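Local coordinates for protein cGAS/DncV-like nucleotidyltransferase in E. coli homolog (PDB 6E0O) that synthesises cyclic dinucleotide second messengers, probably 3',3'-c-di-AMP among them, from nucleoside triphosphates as the signalling enzyme of a CBASS antiphage defence system, at residues I124-N129 / A135-C140; N25-I30 / V62-R67; T31-A36 / R110-T115; T43-L46 / Y50-N53; G156-F159 / K165-I168. All coordinates share one frame; numbering follows the deposited sequence.

Contact 1 of 5, residues I124-N129 / A135-C140; sequences IQVNGN and ADVIPC. With nucleotides of chain B.
I124 and V137 face each other as a hydrogen-bonded pair in the antiparallel hairpin of strands 124-126 and 135-147. Backbone bonds carry most of the contact. I124 N gives a bond of 2.8 Å to V137 O, and V137 N returns one to I124 O. V126 and A135 form the second such pair. Here V126 N reaches A135 O at 2.8 Å and almost straight, 177° at the hydrogen. Between the two pairs lies the non-hydrogen-bonded pair Q125 and D136, where Q125 CA sits 3.4 Å from A135 O in a CA-H...O contact.

Apolar packing is confined to the sheet face of I124, V126, A135 and V137. V126 CG2 meets V137 CG2 at 4.3 Å. Helices 21-38 (I30, L34) and 98-113 (L109, F113) cover this face.

The polar side chains are on the other face. Q125 and D136 lie alongside each other and point the same way, with amide and carboxylate planes only 6° apart. Q125 CG is anti to its backbone N (chi1 -175°), and the extended chain carries the amide out beside the carboxylate. One water joins the two groups: it accepts from Q125 NE2 at 2.7 Å and donates to D136 OD1 at 2.9 Å. The other oxygen, D136 OD2, is 3.0 Å from O3' of A2 of chain B.

D136 probably binds magnesium and ATP during the reaction; here its side chain stays about 6 Å from the bound magnesium and lies near D61 and D63. Through the water, Q125 of strand 124-126 probably helps to set the direction of the D136 carboxylate.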
# COMPACT_ATOMS: atom_id res chain seq x y z
N ILE A 124 -5.73 -8.90 11.63
CA ILE A 124 -6.78 -8.75 12.63
C ILE A 124 -7.29 -7.31 12.53
O ILE A 124 -6.52 -6.36 12.72
CB ILE A 124 -6.28 -9.04 14.05
CG1 ILE A 124 -5.58 -10.39 14.17
CG2 ILE A 124 -7.45 -8.90 15.01
CD1 ILE A 124 -6.45 -11.59 13.90
N GLN A 125 -8.56 -7.14 12.23
CA GLN A 125 -9.14 -5.81 12.12
C GLN A 125 -9.62 -5.36 13.49
O GLN A 125 -10.26 -6.12 14.22
CB GLN A 125 -10.31 -5.83 11.14
CG GLN A 125 -10.93 -4.50 10.85
CD GLN A 125 -11.98 -4.62 9.76
OE1 GLN A 125 -13.18 -4.59 10.04
NE2 GLN A 125 -11.54 -4.78 8.53
N VAL A 126 -9.31 -4.12 13.83
CA VAL A 126 -9.82 -3.47 15.02
C VAL A 126 -10.69 -2.31 14.54
O VAL A 126 -10.17 -1.26 14.12
CB VAL A 126 -8.71 -3.00 15.97
CG1 VAL A 126 -9.34 -2.39 17.21
CG2 VAL A 126 -7.76 -4.15 16.32
N ASN A 127 -12.00 -2.48 14.61
CA ASN A 127 -12.91 -1.46 14.10
C ASN A 127 -12.80 -0.19 14.93
O ASN A 127 -12.69 -0.24 16.16
CB ASN A 127 -14.33 -2.01 14.12
CG ASN A 127 -14.52 -3.10 13.09
OD1 ASN A 127 -15.03 -4.17 13.39
ND2 ASN A 127 -14.11 -2.82 11.86
N GLY A 128 -12.83 0.94 14.24
CA GLY A 128 -12.72 2.23 14.88
C GLY A 128 -14.02 2.70 15.50
O GLY A 128 -14.99 1.95 15.65
N ASN A 129 -14.03 3.96 15.89
CA ASN A 129 -15.18 4.58 16.55
C ASN A 129 -15.06 6.08 16.35
O ASN A 129 -14.28 6.55 15.51
CB ASN A 129 -15.26 4.12 18.01
CG ASN A 129 -14.04 4.51 18.81
OD1 ASN A 129 -13.40 5.51 18.55
ND2 ASN A 129 -13.71 3.70 19.81
N ALA A 135 -8.19 -0.03 12.18
CA ALA A 135 -6.83 -0.48 11.94
C ALA A 135 -6.84 -1.94 11.55
O ALA A 135 -7.61 -2.74 12.09
CB ALA A 135 -5.96 -0.30 13.19
N ASP A 136 -5.96 -2.28 10.62
CA ASP A 136 -5.63 -3.66 10.30
C ASP A 136 -4.30 -3.95 10.96
O ASP A 136 -3.30 -3.30 10.65
CB ASP A 136 -5.49 -3.82 8.79
CG ASP A 136 -6.82 -3.85 8.08
OD1 ASP A 136 -7.86 -3.88 8.76
OD2 ASP A 136 -6.81 -3.88 6.83
N VAL A 137 -4.28 -4.91 11.88
CA VAL A 137 -3.05 -5.32 12.55
C VAL A 137 -2.52 -6.56 11.84
O VAL A 137 -3.23 -7.56 11.71
CB VAL A 137 -3.29 -5.57 14.05
CG1 VAL A 137 -2.03 -6.07 14.71
CG2 VAL A 137 -3.82 -4.31 14.70
N ILE A 138 -1.27 -6.49 11.40
CA ILE A 138 -0.67 -7.53 10.57
C ILE A 138 0.44 -8.20 11.37
O ILE A 138 1.59 -7.75 11.33
CB ILE A 138 -0.14 -6.95 9.25
CG1 ILE A 138 -1.27 -6.21 8.52
CG2 ILE A 138 0.41 -8.06 8.38
CD1 ILE A 138 -0.79 -5.11 7.63
N PRO A 139 0.15 -9.26 12.12
CA PRO A 139 1.24 -10.04 12.73
C PRO A 139 2.07 -10.71 11.65
O PRO A 139 1.54 -11.14 10.62
CB PRO A 139 0.50 -11.06 13.61
CG PRO A 139 -0.82 -11.22 12.96
CD PRO A 139 -1.18 -9.86 12.38
N CYS A 140 3.37 -10.79 11.89
CA CYS A 140 4.28 -11.34 10.89
C CYS A 140 5.62 -11.66 11.54
O CYS A 140 5.85 -11.35 12.70
CB CYS A 140 4.47 -10.38 9.71
SG CYS A 140 5.19 -8.79 10.20
P A B 2 -5.83 -6.93 1.03
OP1 A B 2 -5.09 -8.20 0.81
OP2 A B 2 -7.31 -6.96 1.11
O5' A B 2 -5.28 -6.29 2.38
C5' A B 2 -5.73 -6.76 3.66
C4' A B 2 -4.73 -6.44 4.74
O4' A B 2 -3.55 -7.27 4.54
C3' A B 2 -4.24 -5.00 4.78
O3' A B 2 -4.00 -4.59 6.13
C2' A B 2 -2.93 -5.06 4.01
O2' A B 2 -1.99 -4.06 4.36
C1' A B 2 -2.41 -6.45 4.36
N9 A B 2 -1.60 -7.04 3.30
C8 A B 2 -2.05 -7.56 2.10
N7 A B 2 -1.10 -8.02 1.33
C5 A B 2 0.06 -7.78 2.06
C6 A B 2 1.42 -8.03 1.78
N6 A B 2 1.88 -8.60 0.67
N1 A B 2 2.29 -7.67 2.73
C2 A B 2 1.87 -7.10 3.86
N3 A B 2 0.62 -6.81 4.23
C4 A B 2 -0.24 -7.18 3.27
O HOH W 1 -9.50 -5.55 7.00

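Contact 2 of 5, residues N25-I30 / V62-R67; sequences NAITQI and VDIVMR. With MG (magnesium ion), chain D; nucleotides of chain B.
Magnesium is gripped by D63 OD2 at 2.1 Å, by two waters and by three further atoms. D63 OD1 takes a hydrogen bond of 2.6 Å from one of these waters and is 2.7 Å from O3' of A2 of chain B. One carboxylate therefore spans the metal shell and the 3' end of the nucleotide. D63 belongs to strand 62-68, and the next residue, I64, points to the opposite face of the sheet. There it meets helix 21-38.

The contact between helix and strand is apolar. Its centre is the methyl I64 CD1. I30 CD1 touches it at 3.9 Å and I27 CG1 at 4.1 Å, and I30 CG2 also lies close. CG1 of I64 is anti to the carbonyl carbon (chi1 -57°), and the chain then runs on extended, which carries CD1 between the two helix residues. Both isoleucines slant across I64. A26 points its methyl at the strand one turn before I30.

The axes of segments 25-30 and 62-67 come within 10.1 Å and run 28° from parallel. I30 also packs on A135 and V137 of the neighbouring strand, so the helix lies over more than one strand.

D63 binds the magnesium directly, and D61 and D136 are probably the other acids of the site. A helix packed on the back of a mixed sheet, with metal-binding acids on its front, is the nucleotidyltransferase core shared by cGAS and DncV.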
# COMPACT_ATOMS: atom_id res chain seq x y z
N ASN A 25 -4.70 8.15 17.62
CA ASN A 25 -5.42 7.45 18.68
C ASN A 25 -5.44 5.95 18.43
O ASN A 25 -5.23 5.14 19.35
CB ASN A 25 -6.85 7.97 18.81
CG ASN A 25 -6.92 9.33 19.47
OD1 ASN A 25 -5.94 9.80 20.06
ND2 ASN A 25 -8.08 9.96 19.37
N ALA A 26 -5.72 5.54 17.19
CA ALA A 26 -5.71 4.12 16.88
C ALA A 26 -4.34 3.51 17.14
O ALA A 26 -4.23 2.45 17.76
CB ALA A 26 -6.13 3.89 15.43
N ILE A 27 -3.28 4.17 16.67
CA ILE A 27 -1.94 3.61 16.85
C ILE A 27 -1.60 3.50 18.33
O ILE A 27 -1.08 2.47 18.79
CB ILE A 27 -0.89 4.43 16.06
CG1 ILE A 27 -1.15 4.33 14.56
CG2 ILE A 27 0.51 3.96 16.40
CD1 ILE A 27 -0.35 5.30 13.74
N THR A 28 -1.89 4.54 19.11
CA THR A 28 -1.58 4.52 20.53
C THR A 28 -2.31 3.39 21.24
O THR A 28 -1.71 2.62 22.01
CB THR A 28 -1.95 5.87 21.16
OG1 THR A 28 -1.13 6.89 20.57
CG2 THR A 28 -1.76 5.85 22.68
N GLN A 29 -3.62 3.28 21.02
CA GLN A 29 -4.40 2.29 21.74
C GLN A 29 -4.00 0.88 21.34
O GLN A 29 -3.88 -0.00 22.20
CB GLN A 29 -5.89 2.50 21.47
CG GLN A 29 -6.46 3.75 22.08
CD GLN A 29 -7.92 3.93 21.72
OE1 GLN A 29 -8.67 2.96 21.66
NE2 GLN A 29 -8.32 5.17 21.44
N ILE A 30 -3.82 0.64 20.04
CA ILE A 30 -3.48 -0.69 19.57
C ILE A 30 -2.09 -1.08 20.04
O ILE A 30 -1.85 -2.21 20.48
CB ILE A 30 -3.65 -0.79 18.04
CG1 ILE A 30 -5.16 -0.81 17.76
CG2 ILE A 30 -2.95 -2.02 17.51
CD1 ILE A 30 -5.54 -0.52 16.36
N VAL A 62 -5.82 2.22 8.77
CA VAL A 62 -4.37 2.20 8.88
C VAL A 62 -3.87 0.77 9.04
O VAL A 62 -4.48 -0.04 9.75
CB VAL A 62 -3.87 3.07 10.05
CG1 VAL A 62 -4.43 2.59 11.39
CG2 VAL A 62 -2.34 3.10 10.07
N ASP A 63 -2.74 0.46 8.39
CA ASP A 63 -2.12 -0.86 8.44
C ASP A 63 -0.95 -0.83 9.42
O ASP A 63 0.09 -0.22 9.15
CB ASP A 63 -1.66 -1.23 7.03
CG ASP A 63 -2.79 -1.17 6.05
OD1 ASP A 63 -3.78 -1.90 6.29
OD2 ASP A 63 -2.73 -0.37 5.09
N ILE A 64 -1.15 -1.48 10.56
CA ILE A 64 -0.16 -1.54 11.63
C ILE A 64 0.47 -2.92 11.61
O ILE A 64 -0.21 -3.93 11.86
CB ILE A 64 -0.80 -1.27 13.00
CG1 ILE A 64 -1.51 0.09 13.00
CG2 ILE A 64 0.22 -1.37 14.11
CD1 ILE A 64 -2.30 0.36 14.28
N VAL A 65 1.77 -2.97 11.33
CA VAL A 65 2.50 -4.23 11.27
C VAL A 65 3.06 -4.54 12.65
O VAL A 65 3.65 -3.68 13.31
CB VAL A 65 3.63 -4.16 10.23
CG1 VAL A 65 4.32 -5.51 10.15
CG2 VAL A 65 3.10 -3.74 8.86
N MET A 66 2.87 -5.78 13.10
CA MET A 66 3.46 -6.26 14.35
C MET A 66 4.39 -7.41 14.01
O MET A 66 3.95 -8.54 13.82
CB MET A 66 2.40 -6.69 15.35
CG MET A 66 3.00 -6.97 16.72
SD MET A 66 2.00 -7.96 17.82
CE MET A 66 2.30 -9.58 17.15
N ARG A 67 5.69 -7.11 13.93
CA ARG A 67 6.69 -8.08 13.52
C ARG A 67 7.27 -8.76 14.76
O ARG A 67 8.00 -8.13 15.54
CB ARG A 67 7.79 -7.38 12.72
CG ARG A 67 8.83 -8.32 12.12
CD ARG A 67 9.94 -7.54 11.44
NE ARG A 67 10.72 -6.76 12.39
CZ ARG A 67 11.57 -5.79 12.04
NH1 ARG A 67 11.73 -5.50 10.76
NH2 ARG A 67 12.22 -5.12 12.97
MG MG D . -4.11 0.12 3.57
P A B 2 -5.83 -6.93 1.03
OP1 A B 2 -5.09 -8.20 0.81
OP2 A B 2 -7.31 -6.96 1.11
O5' A B 2 -5.28 -6.29 2.38
C5' A B 2 -5.73 -6.76 3.66
C4' A B 2 -4.73 -6.44 4.74
O4' A B 2 -3.55 -7.27 4.54
C3' A B 2 -4.24 -5.00 4.78
O3' A B 2 -4.00 -4.59 6.13
C2' A B 2 -2.93 -5.06 4.01
O2' A B 2 -1.99 -4.06 4.36
C1' A B 2 -2.41 -6.45 4.36
N9 A B 2 -1.60 -7.04 3.30
C8 A B 2 -2.05 -7.56 2.10
N7 A B 2 -1.10 -8.02 1.33
C5 A B 2 0.06 -7.78 2.06
C6 A B 2 1.42 -8.03 1.78
N6 A B 2 1.88 -8.60 0.67
N1 A B 2 2.29 -7.67 2.73
C2 A B 2 1.87 -7.10 3.86
N3 A B 2 0.62 -6.81 4.23
C4 A B 2 -0.24 -7.18 3.27
O HOH W 2 -5.54 -0.60 4.82
O HOH W 3 -4.10 1.94 4.62

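Contact 3 of 5, residues T31-A36 / R110-T115; sequences TAALRA and RNVFTT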
# COMPACT_ATOMS: atom_id res chain seq x y z
N THR A 31 -1.14 -0.14 19.97
CA THR A 31 0.21 -0.42 20.44
C THR A 31 0.19 -0.86 21.90
O THR A 31 0.84 -1.85 22.26
CB THR A 31 1.09 0.80 20.23
OG1 THR A 31 1.21 1.06 18.83
CG2 THR A 31 2.46 0.59 20.82
N ALA A 32 -0.57 -0.16 22.75
CA ALA A 32 -0.62 -0.53 24.16
C ALA A 32 -1.17 -1.94 24.34
O ALA A 32 -0.64 -2.73 25.12
CB ALA A 32 -1.46 0.49 24.95
N ALA A 33 -2.23 -2.28 23.60
CA ALA A 33 -2.81 -3.62 23.71
C ALA A 33 -1.80 -4.69 23.31
O ALA A 33 -1.69 -5.73 23.97
CB ALA A 33 -4.07 -3.70 22.86
N LEU A 34 -1.04 -4.45 22.24
CA LEU A 34 -0.08 -5.44 21.79
C LEU A 34 1.12 -5.54 22.73
O LEU A 34 1.59 -6.64 23.02
CB LEU A 34 0.37 -5.12 20.36
CG LEU A 34 -0.75 -5.15 19.32
CD1 LEU A 34 -0.21 -4.66 17.98
CD2 LEU A 34 -1.36 -6.53 19.18
N ARG A 35 1.62 -4.40 23.22
CA ARG A 35 2.76 -4.44 24.12
C ARG A 35 2.42 -5.16 25.41
O ARG A 35 3.29 -5.79 26.03
CB ARG A 35 3.25 -3.03 24.44
CG ARG A 35 3.81 -2.25 23.26
CD ARG A 35 5.14 -2.79 22.79
NE ARG A 35 5.56 -2.10 21.57
CZ ARG A 35 6.53 -2.52 20.77
NH1 ARG A 35 7.19 -3.63 21.05
NH2 ARG A 35 6.81 -1.85 19.66
N ALA A 36 1.16 -5.08 25.86
CA ALA A 36 0.77 -5.75 27.10
C ALA A 36 1.03 -7.25 27.03
O ALA A 36 1.34 -7.88 28.04
CB ALA A 36 -0.69 -5.48 27.42
N ARG A 110 -8.50 -8.51 21.50
CA ARG A 110 -9.85 -8.70 22.02
C ARG A 110 -9.94 -8.36 23.50
O ARG A 110 -10.98 -7.87 23.97
CB ARG A 110 -10.29 -10.15 21.79
CG ARG A 110 -11.76 -10.37 22.07
CD ARG A 110 -12.32 -11.66 21.54
NE ARG A 110 -11.93 -11.97 20.19
CZ ARG A 110 -12.51 -11.36 19.18
NH1 ARG A 110 -12.17 -11.64 17.94
NH2 ARG A 110 -13.44 -10.44 19.43
N ASN A 111 -8.87 -8.60 24.26
CA ASN A 111 -8.91 -8.29 25.69
C ASN A 111 -9.20 -6.82 25.92
O ASN A 111 -9.80 -6.48 26.95
CB ASN A 111 -7.60 -8.66 26.37
CG ASN A 111 -7.44 -10.14 26.54
OD1 ASN A 111 -8.42 -10.88 26.55
ND2 ASN A 111 -6.20 -10.59 26.69
N VAL A 112 -8.78 -5.96 25.00
CA VAL A 112 -8.94 -4.51 25.12
C VAL A 112 -10.13 -4.00 24.33
O VAL A 112 -10.92 -3.20 24.83
CB VAL A 112 -7.64 -3.79 24.69
CG1 VAL A 112 -7.86 -2.27 24.60
CG2 VAL A 112 -6.50 -4.13 25.63
N PHE A 113 -10.25 -4.42 23.08
CA PHE A 113 -11.22 -3.84 22.16
C PHE A 113 -12.47 -4.70 21.98
O PHE A 113 -13.37 -4.31 21.24
CB PHE A 113 -10.56 -3.60 20.79
CG PHE A 113 -9.36 -2.71 20.86
CD1 PHE A 113 -9.52 -1.35 21.03
CD2 PHE A 113 -8.09 -3.22 20.75
CE1 PHE A 113 -8.42 -0.53 21.09
CE2 PHE A 113 -6.98 -2.40 20.81
CZ PHE A 113 -7.15 -1.06 20.99
N THR A 114 -12.51 -5.86 22.64
CA THR A 114 -13.66 -6.77 22.68
C THR A 114 -14.34 -6.90 21.32
O THR A 114 -13.73 -7.41 20.37
CB THR A 114 -14.62 -6.41 23.82
OG1 THR A 114 -15.30 -5.17 23.56
CG2 THR A 114 -13.86 -6.27 25.15
N THR A 115 -15.59 -6.44 21.22
CA THR A 115 -16.40 -6.73 20.05
C THR A 115 -15.96 -5.98 18.80
O THR A 115 -16.47 -6.29 17.72
CB THR A 115 -17.87 -6.41 20.36
OG1 THR A 115 -17.97 -5.04 20.78
CG2 THR A 115 -18.38 -7.32 21.47
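V112 is the first residue of 110-115 to touch helix 21-38. Its CG2 lies 3.7 Å from A33 CB. The CA atoms of A33 and V112 are 6.4 Å apart, a close approach that the small alanine side chain permits. V112 CG2 is anti to the carbonyl carbon, while CG1 is anti to the backbone N (chi1 171°). The two methyls do separate work: CG2 meets the alanine, and CG1 rests 3.7 Å above the plane of the F113 ring, over its centre.

This is helix-to-helix packing on one side of the nucleotidyltransferase fold. Helices 21-38 and 98-113 both lie against the same sheet, and the contact is away from the nucleotide and metal sites.

F113 follows, in the last turn of helix 98-113. Its CB does not point at A33, but the ring swings back, and CE2 reaches A33 CB at 3.8 Å. The single methyl of A33 thus touches both residues. F113 also packs on Q29 and I30, one turn earlier in helix 21-38. V126 of strand 124-126 touches the same ring.

T114 then leaves the helix with positive phi (41°). Its backbone N still bonds to R110 O at 2.9 Å.

Contact 4 of 5, residues T43-L46 / Y50-N53; sequences TIFL and YRNN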
# COMPACT_ATOMS: atom_id res chain seq x y z
N THR A 43 8.48 -5.61 16.84
CA THR A 43 8.62 -4.27 16.29
C THR A 43 7.27 -3.90 15.70
O THR A 43 6.69 -4.67 14.94
CB THR A 43 9.67 -4.24 15.17
OG1 THR A 43 10.96 -4.57 15.70
CG2 THR A 43 9.76 -2.87 14.52
N ILE A 44 6.76 -2.72 16.05
CA ILE A 44 5.52 -2.20 15.50
C ILE A 44 5.87 -1.05 14.57
O ILE A 44 6.65 -0.17 14.93
CB ILE A 44 4.53 -1.79 16.61
CG1 ILE A 44 4.06 -3.04 17.38
CG2 ILE A 44 3.36 -1.04 16.01
CD1 ILE A 44 3.28 -2.74 18.65
N PHE A 45 5.31 -1.08 13.36
CA PHE A 45 5.58 -0.06 12.36
C PHE A 45 4.40 -0.00 11.41
O PHE A 45 3.51 -0.85 11.45
CB PHE A 45 6.91 -0.30 11.64
CG PHE A 45 6.94 -1.51 10.76
CD1 PHE A 45 7.32 -2.76 11.26
CD2 PHE A 45 6.64 -1.41 9.42
CE1 PHE A 45 7.38 -3.87 10.43
CE2 PHE A 45 6.70 -2.51 8.58
CZ PHE A 45 7.07 -3.74 9.08
N LEU A 46 4.38 1.02 10.55
CA LEU A 46 3.29 1.18 9.61
C LEU A 46 3.71 0.72 8.22
O LEU A 46 4.87 0.84 7.81
CB LEU A 46 2.84 2.64 9.52
CG LEU A 46 2.39 3.29 10.82
CD1 LEU A 46 1.85 4.70 10.53
CD2 LEU A 46 1.36 2.43 11.56
N TYR A 50 -0.92 4.99 4.86
CA TYR A 50 -0.46 5.96 5.85
C TYR A 50 1.06 6.04 5.87
O TYR A 50 1.63 7.12 6.05
CB TYR A 50 -1.01 5.64 7.23
CG TYR A 50 -2.43 6.10 7.47
CD1 TYR A 50 -3.50 5.28 7.17
CD2 TYR A 50 -2.69 7.35 8.00
CE1 TYR A 50 -4.80 5.69 7.41
CE2 TYR A 50 -3.98 7.77 8.24
CZ TYR A 50 -5.03 6.94 7.93
OH TYR A 50 -6.32 7.37 8.18
N ARG A 51 1.74 4.90 5.68
CA ARG A 51 3.20 4.91 5.64
C ARG A 51 3.72 5.64 4.41
O ARG A 51 4.65 6.44 4.49
CB ARG A 51 3.72 3.47 5.65
CG ARG A 51 5.24 3.37 5.58
CD ARG A 51 5.90 3.80 6.87
NE ARG A 51 7.35 3.86 6.76
CZ ARG A 51 8.16 2.81 6.90
NH1 ARG A 51 7.68 1.60 7.13
NH2 ARG A 51 9.47 2.98 6.78
N ASN A 52 3.13 5.35 3.26
CA ASN A 52 3.60 5.90 1.99
C ASN A 52 2.94 7.22 1.63
O ASN A 52 3.28 7.81 0.60
CB ASN A 52 3.37 4.87 0.89
CG ASN A 52 4.00 3.53 1.22
OD1 ASN A 52 5.15 3.47 1.65
ND2 ASN A 52 3.25 2.46 1.03
N ASN A 53 2.01 7.68 2.46
CA ASN A 53 1.31 8.95 2.28
C ASN A 53 0.52 9.00 0.97
O ASN A 53 0.59 9.97 0.21
CB ASN A 53 2.25 10.15 2.40
CG ASN A 53 1.51 11.42 2.74
OD1 ASN A 53 0.47 11.39 3.41
ND2 ASN A 53 2.03 12.55 2.29
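R51 curls back over the end of strand 42-47 and meets the backbone of L46. Its CG is anti to the backbone N, and the chain then bends at chi2 (72°). This turns the guanidinium back toward the strand. R51 NH1 gives a hydrogen bond to L46 O at 3.0 Å, 163° at the hydrogen. The carbonyl oxygen is at the edge of the guanidinium, in its plane, and the donor lies nearly in line with the C=O bond. CG and CD of R51 also press on this oxygen, CD at 3.3 Å.

The F45 ring and the guanidinium stand almost at right angles, with planes 84° apart. F45 CD2 is 3.9 Å from R51 NH1. On the other side of the backbone L46 points at the short helix 48-52, and its CB lies 4.1 Å from R51 CB. L46 CD1 only brushes Y50 CB, at 4.5 Å. The Y50 ring leads away, and its hydroxyl bonds to S60 O.

R51 NH2 has a salt bridge to E172, and Y175 adds a cation-pi contact. The arginine so joins the strand end to helix 171-184. Y50, R51 and N52 probably take part in GTP binding, and these bonds probably help hold the turn that carries them in place.

Contact 5 of 5, residues G156-F159 / K165-I168; sequences GIKF and KEII. With nucleotides of chain B.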
# COMPACT_ATOMS: atom_id res chain seq x y z
N GLY A 156 12.61 -8.46 4.64
CA GLY A 156 11.26 -7.95 4.69
C GLY A 156 10.47 -8.67 5.75
O GLY A 156 11.01 -9.02 6.81
N ILE A 157 9.19 -8.92 5.48
CA ILE A 157 8.31 -9.58 6.43
C ILE A 157 7.58 -10.70 5.71
O ILE A 157 7.39 -10.68 4.49
CB ILE A 157 7.29 -8.61 7.07
CG1 ILE A 157 6.46 -7.89 6.01
CG2 ILE A 157 8.03 -7.62 7.97
CD1 ILE A 157 5.33 -7.07 6.60
N LYS A 158 7.14 -11.67 6.51
CA LYS A 158 6.34 -12.76 5.99
C LYS A 158 5.25 -13.14 6.99
O LYS A 158 5.44 -13.08 8.20
CB LYS A 158 7.20 -13.98 5.68
CG LYS A 158 7.79 -14.66 6.87
CD LYS A 158 8.49 -15.95 6.44
CE LYS A 158 9.12 -16.64 7.62
NZ LYS A 158 9.88 -17.84 7.17
N PHE A 159 4.10 -13.53 6.45
CA PHE A 159 3.03 -14.06 7.26
C PHE A 159 2.23 -15.01 6.38
O PHE A 159 2.53 -15.20 5.20
CB PHE A 159 2.19 -12.96 7.90
CG PHE A 159 1.53 -12.04 6.92
CD1 PHE A 159 2.19 -10.91 6.46
CD2 PHE A 159 0.23 -12.27 6.51
CE1 PHE A 159 1.57 -10.04 5.58
CE2 PHE A 159 -0.40 -11.41 5.63
CZ PHE A 159 0.27 -10.29 5.16
N LYS A 165 -1.90 -18.99 2.12
CA LYS A 165 -0.90 -18.38 1.27
C LYS A 165 0.22 -17.81 2.11
O LYS A 165 -0.01 -17.24 3.18
CB LYS A 165 -1.51 -17.25 0.44
CG LYS A 165 -2.58 -17.74 -0.52
CD LYS A 165 -2.97 -16.69 -1.52
CE LYS A 165 -4.01 -15.76 -0.96
NZ LYS A 165 -4.61 -14.94 -2.06
N GLU A 166 1.45 -17.96 1.62
CA GLU A 166 2.59 -17.25 2.18
C GLU A 166 2.61 -15.85 1.59
O GLU A 166 2.72 -15.68 0.38
CB GLU A 166 3.88 -17.99 1.86
CG GLU A 166 5.09 -17.39 2.57
CD GLU A 166 6.38 -18.08 2.20
OE1 GLU A 166 6.71 -18.10 0.99
OE2 GLU A 166 7.07 -18.59 3.11
N ILE A 167 2.46 -14.84 2.44
CA ILE A 167 2.44 -13.45 2.03
C ILE A 167 3.76 -12.82 2.46
O ILE A 167 4.16 -12.93 3.62
CB ILE A 167 1.26 -12.71 2.68
CG1 ILE A 167 -0.06 -13.46 2.47
CG2 ILE A 167 1.15 -11.29 2.11
CD1 ILE A 167 -0.47 -13.63 1.03
N ILE A 168 4.44 -12.19 1.52
CA ILE A 168 5.72 -11.56 1.80
C ILE A 168 5.66 -10.11 1.33
O ILE A 168 4.91 -9.77 0.40
CB ILE A 168 6.92 -12.30 1.17
CG1 ILE A 168 6.87 -12.23 -0.35
CG2 ILE A 168 6.96 -13.76 1.65
CD1 ILE A 168 8.12 -12.79 -1.02
P A B 2 -5.83 -6.93 1.03
OP1 A B 2 -5.09 -8.20 0.81
OP2 A B 2 -7.31 -6.96 1.11
O5' A B 2 -5.28 -6.29 2.38
C5' A B 2 -5.73 -6.76 3.66
C4' A B 2 -4.73 -6.44 4.74
O4' A B 2 -3.55 -7.27 4.54
C3' A B 2 -4.24 -5.00 4.78
O3' A B 2 -4.00 -4.59 6.13
C2' A B 2 -2.93 -5.06 4.01
O2' A B 2 -1.99 -4.06 4.36
C1' A B 2 -2.41 -6.45 4.36
N9 A B 2 -1.60 -7.04 3.30
C8 A B 2 -2.05 -7.56 2.10
N7 A B 2 -1.10 -8.02 1.33
C5 A B 2 0.06 -7.78 2.06
C6 A B 2 1.42 -8.03 1.78
N6 A B 2 1.88 -8.60 0.67
N1 A B 2 2.29 -7.67 2.73
C2 A B 2 1.87 -7.10 3.86
N3 A B 2 0.62 -6.81 4.23
C4 A B 2 -0.24 -7.18 3.27
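This is an antiparallel beta hairpin, strands 152-160 and 166-169, at one end of the mixed sheet and beside the adenine of the bound nucleotide. F159 and I167 are a hydrogen-bonded pair. F159 N bonds to I167 O at 2.9 Å, and I167 N bonds back to F159 O at 2.8 Å. K158 and I168 form the neighbouring non-hydrogen-bonded pair, with K158 CB 4.0 Å from I168 CG2 on the face that carries both side chains.

On the other face I167 lies over the F159 ring. Its CB is 3.7 Å from the ring centroid and 18° off the normal, a CH-pi contact. I167 CG2 reaches the ring at CZ, 3.3 Å away. F159 chi1 is 60°, which sets CG between the backbone N and the carbonyl carbon and tips the ring across toward I167.

Both residues also touch A2 of chain B. Adenine C2 comes to the edge of the F159 ring, near its plane, 3.4 Å from CE1. I167 CG2 packs on the amino end of the base. Adenine N6 donates a hydrogen bond to I168 O at 3.3 Å.

The base therefore meets an apolar wall and a backbone acceptor. The carbonyl of I168 can accept from the amino group of adenine, while the side chains of F159 and I167 pack on the base.

Contacts 1 and 2 are buried and lie side by side. Their strands 135-147 and 62-68 are neighbours in the sheet, and their aspartates D136 and D63 reach the same nucleotide O3'. Contacts 2 and 3 share helix 21-38. Contact 3 is farthest from the chain centre, purely apolar and away from the sites. Its A33 and F113 are buried but V112 is exposed, so it lies at the outer edge of the core. Contacts 4 and 5 are partly buried and sit at other parts of the same sheet, where F45 touches I157. Backbone bonds dominate contacts 1 and 5, both hairpins. Contact 4 relies on an arginine and a carbonyl. Contacts 1 and 2 deal with the sugar end of the nucleotide, contact 5 with its base.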